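Local atomic coordinates of histidine--tRNA ligase (Thermus thermophilus, PDB entry 1H4V), a protein that catalyses the ATP-dependent attachment of L-histidine to its cognate tRNA(His), releasing AMP and diphosphate, as a homodimeric class II aminoacyl-tRNA synthetase. Residues P42-T47 with F66-R71; V127-L132 with A141-L146; L331-L336 with G392-K397; E371-R376 with K397-G402. All blocks are in the same frame, centred on the assembly; numbering follows the deposited sequence.

Interaction 1 (P42-T47 with F66-R71); sequences PIFEET and FTFQDR
Phe-44 and Phe-68 meet through ring carbons, CD2 of Phe-44 lying 4.3 Å from CZ of Phe-68. The approach comes at the edge of the Phe-68 ring, near its plane, and obliquely to the Phe-44 ring. At the other end of the contact, OG1 of Thr-47 sits 3.4 Å from the methyl CG2 of Thr-67, and the two side chains cross at about a right angle. In Thr-67 this methyl stands anti to the backbone N (chi1 -55° for OG1), which turns carbon rather than oxygen toward Thr-47. The hydroxyls find partners on the strand between them: OG1 of Thr-47 is hydrogen-bonded to Ser-75 and Thr-77, and OG1 of Thr-67 to Thr-77. Strand 75-78 is the middle strand of a three-stranded antiparallel sheet in the catalytic region, and strands 44-46 and 67-69 are the outer members, both paired to it. Further out lies the second subunit, whose Phe-66 ring meets Phe-44 with the planes at about 55°, and whose Arg-122 forms a salt bridge with Asp-70. Segments 42-47 and 66-71 thus touch by carbon and one hydroxyl, without a direct hydrogen bond, while their polar cohesion runs through the strand between them.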
loop_
_atom_site.group_PDB
_atom_site.type_symbol
_atom_site.label_atom_id
_atom_site.label_comp_id
_atom_site.label_asym_id
_atom_site.label_seq_id
_atom_site.Cartn_x
_atom_site.Cartn_y
_atom_site.Cartn_z
ATOM N N PRO A 42 8.611 0.323 -7.588
ATOM C CA PRO A 42 7.481 0.399 -8.518
ATOM C C PRO A 42 6.799 -0.943 -8.766
ATOM O O PRO A 42 7.378 -2.007 -8.548
ATOM C CB PRO A 42 8.122 0.962 -9.787
ATOM C CG PRO A 42 9.210 1.834 -9.246
ATOM C CD PRO A 42 9.811 0.933 -8.188
ATOM N N ILE A 43 5.553 -0.878 -9.218
ATOM C CA ILE A 43 4.783 -2.073 -9.521
ATOM C C ILE A 43 5.400 -2.829 -10.710
ATOM O O ILE A 43 5.331 -4.050 -10.783
ATOM C CB ILE A 43 3.326 -1.698 -9.842
ATOM C CG1 ILE A 43 2.654 -1.103 -8.592
ATOM C CG2 ILE A 43 2.588 -2.896 -10.378
ATOM C CD1 ILE A 43 2.479 -2.066 -7.417
ATOM N N PHE A 44 5.993 -2.101 -11.648
ATOM C CA PHE A 44 6.631 -2.738 -12.798
ATOM C C PHE A 44 8.026 -2.182 -13.029
ATOM O O PHE A 44 8.349 -1.076 -12.590
ATOM C CB PHE A 44 5.783 -2.586 -14.075
ATOM C CG PHE A 44 5.479 -1.159 -14.464
ATOM C CD1 PHE A 44 6.489 -0.295 -14.874
ATOM C CD2 PHE A 44 4.168 -0.692 -14.449
ATOM C CE1 PHE A 44 6.199 1.021 -15.267
ATOM C CE2 PHE A 44 3.865 0.620 -14.838
ATOM C CZ PHE A 44 4.888 1.479 -15.248
ATOM N N GLU A 45 8.850 -2.964 -13.713
ATOM C CA GLU A 45 10.228 -2.578 -14.015
ATOM C C GLU A 45 10.661 -3.179 -15.341
ATOM O O GLU A 45 9.912 -3.938 -15.974
ATOM C CB GLU A 45 11.171 -3.084 -12.919
ATOM C CG GLU A 45 10.746 -2.669 -11.542
ATOM C CD GLU A 45 11.907 -2.319 -10.649
ATOM O OE1 GLU A 45 12.967 -1.916 -11.173
ATOM O OE2 GLU A 45 11.745 -2.423 -9.419
ATOM N N GLU A 46 11.871 -2.838 -15.764
ATOM C CA GLU A 46 12.387 -3.396 -17.003
ATOM C C GLU A 46 12.494 -4.888 -16.755
ATOM O O GLU A 46 12.969 -5.323 -15.706
ATOM C CB GLU A 46 13.769 -2.848 -17.330
ATOM C CG GLU A 46 13.797 -1.419 -17.762
ATOM C CD GLU A 46 15.107 -1.093 -18.441
ATOM O OE1 GLU A 46 15.436 -1.785 -19.435
ATOM O OE2 GLU A 46 15.808 -0.159 -17.981
ATOM N N THR A 47 12.035 -5.663 -17.728
ATOM C CA THR A 47 12.052 -7.116 -17.660
ATOM C C THR A 47 13.387 -7.707 -17.209
ATOM O O THR A 47 13.421 -8.675 -16.459
ATOM C CB THR A 47 11.679 -7.688 -19.032
ATOM O OG1 THR A 47 10.331 -7.316 -19.326
ATOM C CG2 THR A 47 11.807 -9.190 -19.059
ATOM N N PHE A 66 4.009 -11.425 -15.801
ATOM C CA PHE A 66 3.244 -10.529 -16.653
ATOM C C PHE A 66 4.227 -9.539 -17.258
ATOM O O PHE A 66 4.759 -8.676 -16.568
ATOM C CB PHE A 66 2.173 -9.770 -15.862
ATOM C CG PHE A 66 1.073 -10.638 -15.321
ATOM C CD1 PHE A 66 1.085 -11.052 -13.996
ATOM C CD2 PHE A 66 0.009 -11.017 -16.132
ATOM C CE1 PHE A 66 0.045 -11.828 -13.478
ATOM C CE2 PHE A 66 -1.038 -11.797 -15.625
ATOM C CZ PHE A 66 -1.021 -12.202 -14.298
ATOM N N THR A 67 4.464 -9.681 -18.556
ATOM C CA THR A 67 5.399 -8.836 -19.274
ATOM C C THR A 67 4.675 -8.102 -20.388
ATOM O O THR A 67 3.658 -8.568 -20.889
ATOM C CB THR A 67 6.517 -9.697 -19.879
ATOM O OG1 THR A 67 7.131 -10.459 -18.839
ATOM C CG2 THR A 67 7.574 -8.833 -20.551
ATOM N N PHE A 68 5.194 -6.950 -20.773
ATOM C CA PHE A 68 4.581 -6.180 -21.841
ATOM C C PHE A 68 5.487 -5.014 -22.173
ATOM O O PHE A 68 6.362 -4.666 -21.389
ATOM C CB PHE A 68 3.201 -5.677 -21.402
ATOM C CG PHE A 68 3.238 -4.750 -20.216
ATOM C CD1 PHE A 68 3.334 -3.373 -20.392
ATOM C CD2 PHE A 68 3.208 -5.259 -18.920
ATOM C CE1 PHE A 68 3.406 -2.510 -19.291
ATOM C CE2 PHE A 68 3.280 -4.413 -17.810
ATOM C CZ PHE A 68 3.379 -3.031 -17.997
ATOM N N GLN A 69 5.303 -4.417 -23.339
ATOM C CA GLN A 69 6.132 -3.276 -23.688
ATOM C C GLN A 69 5.272 -2.039 -23.793
ATOM O O GLN A 69 4.148 -2.097 -24.279
ATOM C CB GLN A 69 6.895 -3.526 -24.990
ATOM C CG GLN A 69 6.057 -3.941 -26.165
ATOM C CD GLN A 69 6.920 -4.397 -27.325
ATOM O OE1 GLN A 69 7.641 -5.392 -27.222
ATOM N NE2 GLN A 69 6.858 -3.670 -28.434
ATOM N N ASP A 70 5.797 -0.925 -23.300
ATOM C CA ASP A 70 5.068 0.329 -23.340
ATOM C C ASP A 70 5.286 1.019 -24.678
ATOM O O ASP A 70 5.909 0.466 -25.583
ATOM C CB ASP A 70 5.534 1.249 -22.212
ATOM C CG ASP A 70 6.967 1.705 -22.385
ATOM O OD1 ASP A 70 7.313 2.175 -23.491
ATOM O OD2 ASP A 70 7.747 1.610 -21.413
ATOM N N ARG A 71 4.769 2.234 -24.795
ATOM C CA ARG A 71 4.928 3.001 -26.016
ATOM C C ARG A 71 6.414 3.307 -26.136
ATOM O O ARG A 71 6.936 4.180 -25.445
ATOM C CB ARG A 71 4.110 4.292 -25.924
ATOM C CG ARG A 71 2.633 4.042 -25.668
ATOM C CD ARG A 71 1.888 5.311 -25.289
ATOM N NE ARG A 71 1.709 6.220 -26.417
ATOM C CZ ARG A 71 1.058 7.375 -26.339
ATOM N NH1 ARG A 71 0.527 7.760 -25.187
ATOM N NH2 ARG A 71 0.931 8.145 -27.414
#

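Interaction 2 (V127-L132 with A141-L146); sequences VNYEAL and AEAVVL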
loop_
_atom_site.group_PDB
_atom_site.type_symbol
_atom_site.label_atom_id
_atom_site.label_comp_id
_atom_site.label_asym_id
_atom_site.label_seq_id
_atom_site.Cartn_x
_atom_site.Cartn_y
_atom_site.Cartn_z
ATOM N N VAL A 127 5.828 -9.638 2.384
ATOM C CA VAL A 127 6.695 -8.735 3.112
ATOM C C VAL A 127 8.107 -9.194 2.820
ATOM O O VAL A 127 8.396 -10.384 2.888
ATOM C CB VAL A 127 6.432 -8.811 4.626
ATOM C CG1 VAL A 127 7.546 -8.087 5.381
ATOM C CG2 VAL A 127 5.066 -8.195 4.944
ATOM N N ASN A 128 8.980 -8.261 2.468
ATOM C CA ASN A 128 10.365 -8.610 2.177
ATOM C C ASN A 128 11.304 -7.905 3.123
ATOM O O ASN A 128 11.074 -6.758 3.497
ATOM C CB ASN A 128 10.762 -8.221 0.745
ATOM C CG ASN A 128 10.283 -9.218 -0.292
ATOM O OD1 ASN A 128 9.131 -9.186 -0.721
ATOM N ND2 ASN A 128 11.170 -10.111 -0.700
ATOM N N TYR A 129 12.362 -8.605 3.500
ATOM C CA TYR A 129 13.393 -8.062 4.364
ATOM C C TYR A 129 14.718 -8.401 3.686
ATOM O O TYR A 129 14.943 -9.543 3.294
ATOM C CB TYR A 129 13.376 -8.712 5.742
ATOM C CG TYR A 129 14.619 -8.372 6.537
ATOM C CD1 TYR A 129 14.794 -7.100 7.091
ATOM C CD2 TYR A 129 15.635 -9.306 6.703
ATOM C CE1 TYR A 129 15.951 -6.770 7.791
ATOM C CE2 TYR A 129 16.798 -8.989 7.394
ATOM C CZ TYR A 129 16.948 -7.719 7.937
ATOM O OH TYR A 129 18.095 -7.408 8.624
ATOM N N GLU A 130 15.594 -7.417 3.576
ATOM C CA GLU A 130 16.883 -7.615 2.931
ATOM C C GLU A 130 18.013 -6.870 3.664
ATOM O O GLU A 130 17.891 -5.686 3.992
ATOM C CB GLU A 130 16.782 -7.120 1.482
ATOM C CG GLU A 130 16.961 -8.171 0.393
ATOM C CD GLU A 130 16.053 -9.389 0.521
ATOM O OE1 GLU A 130 16.591 -10.510 0.601
ATOM O OE2 GLU A 130 14.812 -9.244 0.527
ATOM N N ALA A 131 19.102 -7.582 3.926
ATOM C CA ALA A 131 20.290 -7.024 4.574
ATOM C C ALA A 131 21.388 -7.152 3.524
ATOM O O ALA A 131 21.878 -8.245 3.266
ATOM C CB ALA A 131 20.648 -7.839 5.807
ATOM N N LEU A 132 21.767 -6.033 2.917
ATOM C CA LEU A 132 22.775 -6.029 1.857
ATOM C C LEU A 132 24.094 -5.380 2.237
ATOM O O LEU A 132 24.117 -4.381 2.955
ATOM C CB LEU A 132 22.221 -5.296 0.641
ATOM C CG LEU A 132 20.804 -5.687 0.252
ATOM C CD1 LEU A 132 20.193 -4.625 -0.650
ATOM C CD2 LEU A 132 20.839 -7.025 -0.426
ATOM N N ALA A 141 21.671 -15.341 10.702
ATOM C CA ALA A 141 20.931 -15.739 11.889
ATOM C C ALA A 141 19.859 -14.689 12.193
ATOM O O ALA A 141 18.758 -15.021 12.635
ATOM C CB ALA A 141 21.884 -15.895 13.078
ATOM N N GLU A 142 20.185 -13.421 11.954
ATOM C CA GLU A 142 19.241 -12.338 12.209
ATOM C C GLU A 142 18.045 -12.427 11.264
ATOM O O GLU A 142 16.905 -12.243 11.686
ATOM C CB GLU A 142 19.935 -10.982 12.062
ATOM C CG GLU A 142 19.045 -9.789 12.309
ATOM C CD GLU A 142 19.832 -8.491 12.429
ATOM O OE1 GLU A 142 19.813 -7.870 13.517
ATOM O OE2 GLU A 142 20.474 -8.089 11.436
ATOM N N ALA A 143 18.305 -12.722 9.993
ATOM C CA ALA A 143 17.240 -12.850 9.002
ATOM C C ALA A 143 16.265 -13.936 9.451
ATOM O O ALA A 143 15.047 -13.748 9.406
ATOM C CB ALA A 143 17.828 -13.208 7.636
ATOM N N VAL A 144 16.818 -15.066 9.890
ATOM C CA VAL A 144 16.021 -16.195 10.366
ATOM C C VAL A 144 15.197 -15.810 11.600
ATOM O O VAL A 144 13.979 -15.998 11.633
ATOM C CB VAL A 144 16.923 -17.416 10.720
ATOM C CG1 VAL A 144 16.100 -18.493 11.382
ATOM C CG2 VAL A 144 17.580 -17.985 9.446
ATOM N N VAL A 145 15.858 -15.264 12.614
ATOM C CA VAL A 145 15.159 -14.861 13.828
ATOM C C VAL A 145 14.110 -13.789 13.553
ATOM O O VAL A 145 13.025 -13.833 14.118
ATOM C CB VAL A 145 16.137 -14.330 14.891
ATOM C CG1 VAL A 145 15.376 -13.968 16.157
ATOM C CG2 VAL A 145 17.186 -15.381 15.194
ATOM N N LEU A 146 14.431 -12.826 12.688
ATOM C CA LEU A 146 13.480 -11.765 12.357
ATOM C C LEU A 146 12.196 -12.327 11.733
ATOM O O LEU A 146 11.100 -11.877 12.062
ATOM C CB LEU A 146 14.108 -10.747 11.402
ATOM C CG LEU A 146 15.032 -9.681 11.999
ATOM C CD1 LEU A 146 15.489 -8.749 10.902
ATOM C CD2 LEU A 146 14.306 -8.892 13.079
HETATM O O HOH W 1 19.896 -9.475 9.057
#
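Tyr-129 and Leu-146 make the close part of this contact: the methyl CD1 of Leu-146 lies over one face of the ring, 3.7 Å from its centroid and 22° off the normal, a CH-pi arrangement. It is displaced toward the phenol end, with CZ of Tyr-129 at 3.5 Å from CD1. With CG of Tyr-129 anti to the backbone N (chi1 168°), the ring extends from strand to helix. Ala-143 adds a lighter touch, its CB 4.3 Å from CE2 of Tyr-129. The polar end is looser. There OH of Tyr-129 and OE2 of Glu-142 stand 3.7 Å apart and are joined by a water, to which the phenol donates at 2.8 Å and which in turn donates to the carboxylate. A phenylalanine here would probably leave the water without its phenol donor and break the link to Glu-142. That carboxylate has further charged partners, Arg-103 through OE2 and Arg-352 of the second subunit through OE1. Strand segment 127-132 and helix segment 141-146 run nearly antiparallel, their axes 9.7 Å apart at closest. Strand 123-132 lies between strands 102-111 and 302-308 in the mixed sheet, and Phe-305 of the latter meets the Tyr-129 ring.

Interaction 3 (L331-L336 with G392-K397); sequences LYLIPL and GEVTLK
Leu-331 and Leu-396 supply the nearer of two apolar contacts, methyl CD1 of the first lying 3.7 Å from methyl CD2 of the second. The two side chains cross at about a right angle, and a single methyl of each leucine makes the contact. In Leu-331 the branch point CG stands anti to the backbone N (chi1 174°), whereas in Leu-396 it is anti to the carbonyl carbon (chi1 -65°). From these different starts both side chains reach toward each other over the intervening strand. The second apolar contact is looser: CD2 of Leu-333 approaches CG1 of Val-394 at 4.4 Å.

Hydrogen bonding between 331-336 and 392-397 is absent, as expected of strands that are not neighbours in their sheet. Strand 380-384 lies between them, parallel to 331-335 and antiparallel to 393-398, and Tyr-332 pairs with it through backbone bonds to Phe-380 and Gly-382. Helices complete the cover of the buried layer formed by the four touching side chains: Leu-347 of helix 338-351 touches both Leu-333 and Val-394, while Leu-416 of helix 412-419 touches both Leu-331 and Leu-396.

A backbone motif precedes the second strand. Gly-392, with positive phi, is the C-prime residue of a Schellman motif that ends helix 386-391, its N bonded to Leu-389 O and Glu-393 N to Glu-388 O. The chain thereby leaves the helix and enters strand 393-398. Helices packed on a mixed five-stranded sheet are the alpha/beta architecture of the anticodon-binding domain of class IIa synthetases.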
loop_
_atom_site.group_PDB
_atom_site.type_symbol
_atom_site.label_atom_id
_atom_site.label_comp_id
_atom_site.label_asym_id
_atom_site.label_seq_id
_atom_site.Cartn_x
_atom_site.Cartn_y
_atom_site.Cartn_z
ATOM N N LEU A 331 -20.741 9.022 17.222
ATOM C CA LEU A 331 -22.081 9.594 17.202
ATOM C C LEU A 331 -22.843 9.285 15.912
ATOM O O LEU A 331 -22.326 9.494 14.810
ATOM C CB LEU A 331 -21.990 11.116 17.378
ATOM C CG LEU A 331 -23.277 11.950 17.249
ATOM C CD1 LEU A 331 -24.192 11.661 18.433
ATOM C CD2 LEU A 331 -22.937 13.448 17.201
ATOM N N TYR A 332 -24.067 8.779 16.054
ATOM C CA TYR A 332 -24.923 8.495 14.910
ATOM C C TYR A 332 -26.170 9.366 15.067
ATOM O O TYR A 332 -27.020 9.112 15.923
ATOM C CB TYR A 332 -25.328 7.023 14.857
ATOM C CG TYR A 332 -25.988 6.656 13.549
ATOM C CD1 TYR A 332 -25.256 6.633 12.363
ATOM C CD2 TYR A 332 -27.352 6.396 13.482
ATOM C CE1 TYR A 332 -25.868 6.367 11.139
ATOM C CE2 TYR A 332 -27.975 6.129 12.262
ATOM C CZ TYR A 332 -27.228 6.118 11.097
ATOM O OH TYR A 332 -27.843 5.879 9.887
ATOM N N LEU A 333 -26.260 10.400 14.236
ATOM C CA LEU A 333 -27.361 11.362 14.255
ATOM C C LEU A 333 -28.606 10.929 13.501
ATOM O O LEU A 333 -28.539 10.537 12.338
ATOM C CB LEU A 333 -26.884 12.694 13.688
ATOM C CG LEU A 333 -26.095 13.555 14.665
ATOM C CD1 LEU A 333 -25.229 14.555 13.915
ATOM C CD2 LEU A 333 -27.076 14.254 15.598
ATOM N N ILE A 334 -29.751 11.028 14.169
ATOM C CA ILE A 334 -31.023 10.638 13.569
ATOM C C ILE A 334 -31.906 11.868 13.358
ATOM O O ILE A 334 -32.417 12.453 14.320
ATOM C CB ILE A 334 -31.798 9.638 14.470
ATOM C CG1 ILE A 334 -31.030 8.330 14.591
ATOM C CG2 ILE A 334 -33.197 9.385 13.914
ATOM C CD1 ILE A 334 -29.815 8.412 15.445
ATOM N N PRO A 335 -32.090 12.291 12.096
ATOM C CA PRO A 335 -32.937 13.462 11.826
ATOM C C PRO A 335 -34.386 12.987 11.913
ATOM O O PRO A 335 -34.714 11.915 11.415
ATOM C CB PRO A 335 -32.532 13.868 10.405
ATOM C CG PRO A 335 -32.137 12.569 9.779
ATOM C CD PRO A 335 -31.388 11.845 10.879
ATOM N N LEU A 336 -35.248 13.752 12.574
ATOM C CA LEU A 336 -36.643 13.342 12.700
ATOM C C LEU A 336 -37.520 13.938 11.610
ATOM O O LEU A 336 -38.548 13.367 11.254
ATOM C CB LEU A 336 -37.171 13.708 14.086
ATOM C CG LEU A 336 -36.355 13.015 15.176
ATOM C CD1 LEU A 336 -36.859 13.416 16.552
ATOM C CD2 LEU A 336 -36.447 11.512 14.979
ATOM N N GLY A 392 -32.024 25.300 18.591
ATOM C CA GLY A 392 -30.599 25.260 18.300
ATOM C C GLY A 392 -29.911 24.342 19.297
ATOM O O GLY A 392 -28.843 24.654 19.822
ATOM N N GLU A 393 -30.540 23.200 19.556
ATOM C CA GLU A 393 -30.026 22.221 20.502
ATOM C C GLU A 393 -29.989 20.830 19.888
ATOM O O GLU A 393 -30.305 20.646 18.711
ATOM C CB GLU A 393 -30.908 22.197 21.755
ATOM C CG GLU A 393 -30.948 23.517 22.493
ATOM C CD GLU A 393 -31.960 23.535 23.625
ATOM O OE1 GLU A 393 -32.021 24.554 24.342
ATOM O OE2 GLU A 393 -32.696 22.538 23.799
ATOM N N VAL A 394 -29.612 19.851 20.706
ATOM C CA VAL A 394 -29.518 18.459 20.281
ATOM C C VAL A 394 -29.809 17.562 21.470
ATOM O O VAL A 394 -29.596 17.949 22.624
ATOM C CB VAL A 394 -28.098 18.117 19.781
ATOM C CG1 VAL A 394 -28.096 16.769 19.087
ATOM C CG2 VAL A 394 -27.602 19.205 18.852
ATOM N N THR A 395 -30.293 16.360 21.186
ATOM C CA THR A 395 -30.579 15.399 22.233
ATOM C C THR A 395 -29.582 14.283 22.033
ATOM O O THR A 395 -29.448 13.755 20.931
ATOM C CB THR A 395 -32.015 14.842 22.117
ATOM O OG1 THR A 395 -32.948 15.881 22.435
ATOM C CG2 THR A 395 -32.227 13.675 23.069
ATOM N N LEU A 396 -28.860 13.944 23.092
ATOM C CA LEU A 396 -27.873 12.880 23.019
ATOM C C LEU A 396 -28.246 11.753 23.969
ATOM O O LEU A 396 -28.845 11.978 25.017
ATOM C CB LEU A 396 -26.477 13.415 23.368
ATOM C CG LEU A 396 -25.854 14.453 22.420
ATOM C CD1 LEU A 396 -24.485 14.881 22.954
ATOM C CD2 LEU A 396 -25.731 13.871 21.013
ATOM N N LYS A 397 -27.899 10.532 23.588
ATOM C CA LYS A 397 -28.192 9.387 24.418
ATOM C C LYS A 397 -27.016 8.431 24.403
ATOM O O LYS A 397 -26.707 7.841 23.369
ATOM C CB LYS A 397 -29.443 8.666 23.913
ATOM C CG LYS A 397 -29.872 7.504 24.796
ATOM C CD LYS A 397 -31.050 6.755 24.193
ATOM C CE LYS A 397 -31.681 5.818 25.207
ATOM N NZ LYS A 397 -32.180 6.592 26.385
#

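Interaction 4 (E371-R376 with K397-G402); sequences EEALKR and KRLATG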
loop_
_atom_site.group_PDB
_atom_site.type_symbol
_atom_site.label_atom_id
_atom_site.label_comp_id
_atom_site.label_asym_id
_atom_site.label_seq_id
_atom_site.Cartn_x
_atom_site.Cartn_y
_atom_site.Cartn_z
ATOM N N GLU A 371 -32.567 2.351 17.145
ATOM C CA GLU A 371 -32.378 0.957 16.798
ATOM C C GLU A 371 -31.191 0.839 15.831
ATOM O O GLU A 371 -30.373 -0.074 15.944
ATOM C CB GLU A 371 -33.665 0.450 16.139
ATOM C CG GLU A 371 -33.917 -1.041 16.199
ATOM C CD GLU A 371 -35.383 -1.370 15.927
ATOM O OE1 GLU A 371 -35.875 -1.041 14.824
ATOM O OE2 GLU A 371 -36.045 -1.946 16.820
ATOM N N GLU A 372 -31.093 1.772 14.886
ATOM C CA GLU A 372 -30.005 1.746 13.912
ATOM C C GLU A 372 -28.660 2.088 14.554
ATOM O O GLU A 372 -27.631 1.538 14.173
ATOM C CB GLU A 372 -30.305 2.704 12.756
ATOM C CG GLU A 372 -31.681 2.477 12.166
ATOM C CD GLU A 372 -31.936 3.287 10.912
ATOM O OE1 GLU A 372 -31.638 4.504 10.909
ATOM O OE2 GLU A 372 -32.449 2.700 9.932
ATOM N N ALA A 373 -28.673 2.988 15.531
ATOM C CA ALA A 373 -27.450 3.374 16.223
ATOM C C ALA A 373 -26.881 2.185 16.991
ATOM O O ALA A 373 -25.671 2.016 17.057
ATOM C CB ALA A 373 -27.724 4.525 17.174
ATOM N N LEU A 374 -27.755 1.368 17.578
ATOM C CA LEU A 374 -27.321 0.189 18.327
ATOM C C LEU A 374 -26.647 -0.811 17.394
ATOM O O LEU A 374 -25.593 -1.362 17.708
ATOM C CB LEU A 374 -28.506 -0.517 19.001
ATOM C CG LEU A 374 -28.950 -0.175 20.427
ATOM C CD1 LEU A 374 -27.710 0.010 21.299
ATOM C CD2 LEU A 374 -29.813 1.077 20.446
ATOM N N LYS A 375 -27.275 -1.043 16.249
ATOM C CA LYS A 375 -26.756 -1.981 15.276
ATOM C C LYS A 375 -25.399 -1.540 14.726
ATOM O O LYS A 375 -24.540 -2.370 14.440
ATOM C CB LYS A 375 -27.767 -2.149 14.137
ATOM N N ARG A 376 -25.206 -0.232 14.601
ATOM C CA ARG A 376 -23.966 0.316 14.067
ATOM C C ARG A 376 -22.906 0.479 15.150
ATOM O O ARG A 376 -21.788 0.919 14.881
ATOM C CB ARG A 376 -24.267 1.648 13.377
ATOM C CG ARG A 376 -25.387 1.512 12.346
ATOM C CD ARG A 376 -25.811 2.844 11.751
ATOM N NE ARG A 376 -24.999 3.217 10.598
ATOM C CZ ARG A 376 -25.401 3.116 9.335
ATOM N NH1 ARG A 376 -26.611 2.656 9.051
ATOM N NH2 ARG A 376 -24.591 3.479 8.356
ATOM N N LYS A 397 -27.899 10.532 23.588
ATOM C CA LYS A 397 -28.192 9.387 24.418
ATOM C C LYS A 397 -27.016 8.431 24.403
ATOM O O LYS A 397 -26.707 7.841 23.369
ATOM C CB LYS A 397 -29.443 8.666 23.913
ATOM C CG LYS A 397 -29.872 7.504 24.796
ATOM C CD LYS A 397 -31.050 6.755 24.193
ATOM C CE LYS A 397 -31.681 5.818 25.207
ATOM N NZ LYS A 397 -32.180 6.592 26.385
ATOM N N ARG A 398 -26.349 8.287 25.543
ATOM C CA ARG A 398 -25.230 7.366 25.619
ATOM C C ARG A 398 -25.875 5.986 25.575
ATOM O O ARG A 398 -26.542 5.568 26.518
ATOM C CB ARG A 398 -24.444 7.575 26.911
ATOM C CG ARG A 398 -23.183 6.732 26.986
ATOM C CD ARG A 398 -22.231 7.225 28.067
ATOM N NE ARG A 398 -20.977 6.472 28.061
ATOM C CZ ARG A 398 -20.167 6.371 27.010
ATOM N NH1 ARG A 398 -20.477 6.976 25.872
ATOM N NH2 ARG A 398 -19.053 5.658 27.090
ATOM N N LEU A 399 -25.691 5.292 24.458
ATOM C CA LEU A 399 -26.296 3.981 24.271
ATOM C C LEU A 399 -25.986 2.968 25.369
ATOM O O LEU A 399 -26.893 2.313 25.879
ATOM C CB LEU A 399 -25.909 3.412 22.897
ATOM C CG LEU A 399 -26.291 4.253 21.669
ATOM C CD1 LEU A 399 -26.136 3.416 20.418
ATOM C CD2 LEU A 399 -27.713 4.726 21.770
ATOM N N ALA A 400 -24.718 2.851 25.743
ATOM C CA ALA A 400 -24.306 1.903 26.772
ATOM C C ALA A 400 -24.971 2.085 28.143
ATOM O O ALA A 400 -25.190 1.108 28.857
ATOM C CB ALA A 400 -22.789 1.939 26.930
ATOM N N THR A 401 -25.290 3.320 28.521
ATOM C CA THR A 401 -25.910 3.555 29.821
ATOM C C THR A 401 -27.337 4.101 29.763
ATOM O O THR A 401 -27.993 4.231 30.797
ATOM C CB THR A 401 -25.066 4.517 30.674
ATOM O OG1 THR A 401 -25.184 5.850 30.155
ATOM C CG2 THR A 401 -23.595 4.087 30.665
ATOM N N GLY A 402 -27.814 4.424 28.563
ATOM C CA GLY A 402 -29.165 4.944 28.419
ATOM C C GLY A 402 -29.333 6.402 28.801
ATOM O O GLY A 402 -30.387 6.991 28.562
#
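The end of helix 366-375 meets the turn that follows strand 393-398 in the anticodon-binding domain, where Leu-399 packs against Ala-373 and Leu-374. One branch of Leu-399 does most of the work. Its methyl CD1 lies 3.8 Å from CB of Ala-373 and 3.7 Å from the carbonyl O of the same residue, so it rests against the helix backbone as well as a side chain. The same methyl approaches CD1 of Leu-374 at 3.9 Å, and that leucine's CD1 also comes within 4.2 Å of CB of Leu-399. The leucines cross obliquely, with Leu-374 toward the exposed border of the contact and Ala-373 on its buried side. CG of Leu-399 is anti to its carbonyl carbon (chi1 -58°), a setting that carries CD1 over to the helix.

Residues 397-402 carry the chain from strand 393-398 into the hairpin with strand 404-408, two adjacent antiparallel strands at one side of the domain's five-stranded sheet. Within the turn, Gly-402 N bonds to Arg-398 O, and the glycine has positive phi. A side chain spans the same turn: NZ of Lys-397 donates to O of Gly-402 at 2.8 Å, approaching with a C=O...N angle of 128° and tilted 25° from the carbonyl plane.

On the inner side, Ala-381 of strand 380-384 touches both Ala-373 and Leu-399, and Leu-370, earlier in the helix, also packs on Leu-399. Backbone bonds of Lys-397 with Ala-381 and of Leu-399 with Ala-379 hold the start of the turn beside strand 380-384, while Pro-99 of the second subunit packs on Arg-376.

Overall arrangement
Along the chain, interactions 1 and 2 come first, in series, and both belong to the catalytic region. Their centres are 28 Å apart, each contact uses a different sheet, and both touch the second subunit, so each lies where the fold of one chain meets its partner. Interactions 3 and 4 follow in the anticodon-binding domain. Their segments alternate along the sequence, and their centres lie only 12 Å apart; they share Lys-397 and strand 393-398, and Tyr-332 packs on Ala-373 and Arg-376 between them. The two pairs are separated by about 47 to 54 Å between centres, consistent with an enzyme whose aminoacylation and anticodon-binding modules are built as distinct units.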